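Local coordinates for phosphoribosylaminoimidazole-succinocarboxamide synthase (Pyrococcus horikoshii, PDB 3U55), which catalyses the ATP-dependent joining of L-aspartate to the carboxylate of carboxyaminoimidazole ribonucleotide, forming SAICAR in de novo purine biosynthesis, at residues K28-A33 / K39-G44. Numbering follows the deposited sequence.
Sequences KDDATA and KARFKG
A31 and A40 form the antiparallel hydrogen-bonded pair at the centre of this contact: A31 N donates to A40 O at 2.7 Å, and A40 N returns a bond to A31 O at 3.1 Å. The bond from F42 N to D29 O, 2.9 Å, carries the ladder past the last bridge. On the face shared by T32 and K39, D30 and R41 lie side by side. The R41 chain, bent at chi3 (75°), passes CG, CD and NE along D30 OD2; the salt bridge from NE spans 3.3 Å, but its hydrogen bond is weak and the two planar groups stand 75° apart. D29 points at the 39-44 segment. Its CB sits over one face of the R41 guanidinium and meets F42 O at 3.2 Å, CG lies close to the same oxygen, OD1 takes the G44 N-H at 3.2 Å from above the carboxylate plane, and OD2 accepts from G46 N. With an alanine here, the amides of G44 and G46 would probably lose their carboxylate acceptors, and the turn into the helix would be less firmly fixed. On the opposite face, A31 CB touches the edge of the F42 ring, in its plane, 3.8 Å from CE2; F213 meets the ring at a steep angle, and L220 and I221 also pack on F42. The 30-33 and 39-41 segments run antiparallel at 160°, as the strands of a two-stranded beta hairpin (30-33 and 38-41), tied by D29 to the N-terminus of helix 45-62, where G44 is the N-cap residue.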
loop_
_atom_site.group_PDB
_atom_site.type_symbol
_atom_site.label_atom_id
_atom_site.label_comp_id
_atom_site.label_asym_id
_atom_site.label_seq_id
_atom_site.Cartn_x
_atom_site.Cartn_y
_atom_site.Cartn_z
ATOM N N LYS A 28 17.731 10.281 -22.845
ATOM C CA LYS A 28 17.155 10.710 -24.119
ATOM C C LYS A 28 16.273 11.944 -23.945
ATOM O O LYS A 28 15.958 12.337 -22.820
ATOM C CB LYS A 28 16.348 9.568 -24.749
ATOM C CG LYS A 28 17.179 8.355 -25.143
ATOM C CD LYS A 28 16.286 7.195 -25.558
ATOM N N ASP A 29 15.880 12.553 -25.061
ATOM C CA ASP A 29 15.040 13.754 -25.033
ATOM C C ASP A 29 13.545 13.442 -24.937
ATOM O O ASP A 29 12.727 14.356 -24.792
ATOM C CB ASP A 29 15.335 14.647 -26.245
ATOM C CG ASP A 29 16.674 15.364 -26.134
ATOM O OD1 ASP A 29 17.066 16.043 -27.109
ATOM O OD2 ASP A 29 17.339 15.254 -25.077
ATOM N N ASP A 30 13.202 12.156 -25.004
ATOM C CA ASP A 30 11.811 11.695 -24.925
ATOM C C ASP A 30 11.205 11.906 -23.544
ATOM O O ASP A 30 11.863 11.680 -22.523
ATOM C CB ASP A 30 11.707 10.210 -25.286
ATOM C CG ASP A 30 12.170 9.911 -26.700
ATOM O OD1 ASP A 30 12.870 8.896 -26.886
ATOM O OD2 ASP A 30 11.831 10.681 -27.625
ATOM N N ALA A 31 9.944 12.330 -23.528
ATOM C CA ALA A 31 9.179 12.451 -22.296
ATOM C C ALA A 31 7.855 11.709 -22.413
ATOM O O ALA A 31 7.164 11.803 -23.433
ATOM C CB ALA A 31 8.949 13.921 -21.948
ATOM N N THR A 32 7.517 10.955 -21.367
ATOM C CA THR A 32 6.248 10.228 -21.307
ATOM C C THR A 32 5.524 10.555 -20.014
ATOM O O THR A 32 6.153 10.789 -18.986
ATOM C CB THR A 32 6.427 8.687 -21.386
ATOM O OG1 THR A 32 7.379 8.254 -20.407
ATOM C CG2 THR A 32 6.881 8.251 -22.775
ATOM N N ALA A 33 4.196 10.572 -20.070
ATOM C CA ALA A 33 3.388 10.819 -18.885
ATOM C C ALA A 33 2.092 10.035 -18.957
ATOM O O ALA A 33 1.728 9.520 -20.016
ATOM C CB ALA A 33 3.106 12.308 -18.722
ATOM N N LYS A 39 2.998 11.953 -24.831
ATOM C CA LYS A 39 4.372 11.854 -25.326
ATOM C C LYS A 39 4.817 13.139 -26.008
ATOM O O LYS A 39 4.026 13.804 -26.683
ATOM C CB LYS A 39 4.516 10.693 -26.319
ATOM C CG LYS A 39 4.427 9.303 -25.717
ATOM C CD LYS A 39 4.668 8.241 -26.782
ATOM C CE LYS A 39 4.403 6.843 -26.243
ATOM N NZ LYS A 39 4.474 5.814 -27.314
ATOM N N ALA A 40 6.090 13.475 -25.823
ATOM C CA ALA A 40 6.728 14.603 -26.503
ATOM C C ALA A 40 8.248 14.474 -26.414
ATOM O O ALA A 40 8.768 13.718 -25.588
ATOM C CB ALA A 40 6.268 15.931 -25.906
ATOM N N ARG A 41 8.951 15.208 -27.271
ATOM C CA ARG A 41 10.410 15.266 -27.238
ATOM C C ARG A 41 10.867 16.682 -26.926
ATOM O O ARG A 41 10.410 17.642 -27.554
ATOM C CB ARG A 41 11.004 14.820 -28.575
ATOM C CG ARG A 41 10.696 13.380 -28.966
ATOM C CD ARG A 41 11.424 12.979 -30.251
ATOM N NE ARG A 41 12.851 12.742 -30.029
ATOM C CZ ARG A 41 13.817 13.630 -30.262
ATOM N NH1 ARG A 41 13.530 14.838 -30.731
ATOM N NH2 ARG A 41 15.080 13.306 -30.021
ATOM N N PHE A 42 11.773 16.810 -25.961
ATOM C CA PHE A 42 12.271 18.118 -25.546
ATOM C C PHE A 42 13.774 18.205 -25.755
ATOM O O PHE A 42 14.545 17.533 -25.063
ATOM C CB PHE A 42 11.918 18.389 -24.081
ATOM C CG PHE A 42 10.444 18.489 -23.823
ATOM C CD1 PHE A 42 9.769 19.687 -24.034
ATOM C CD2 PHE A 42 9.730 17.388 -23.361
ATOM C CE1 PHE A 42 8.402 19.790 -23.790
ATOM C CE2 PHE A 42 8.363 17.476 -23.120
ATOM C CZ PHE A 42 7.696 18.680 -23.334
ATOM N N LYS A 43 14.180 19.036 -26.716
ATOM C CA LYS A 43 15.582 19.134 -27.114
ATOM C C LYS A 43 16.455 19.625 -25.964
ATOM O O LYS A 43 16.279 20.741 -25.464
ATOM C CB LYS A 43 15.739 20.042 -28.342
ATOM C CG LYS A 43 17.178 20.281 -28.792
ATOM C CD LYS A 43 17.832 19.029 -29.360
ATOM C CE LYS A 43 19.275 19.313 -29.759
ATOM N NZ LYS A 43 19.942 18.122 -30.364
ATOM N N GLY A 44 17.389 18.774 -25.553
ATOM C CA GLY A 44 18.299 19.085 -24.458
ATOM C C GLY A 44 17.918 18.492 -23.110
ATOM O O GLY A 44 18.695 18.585 -22.158
#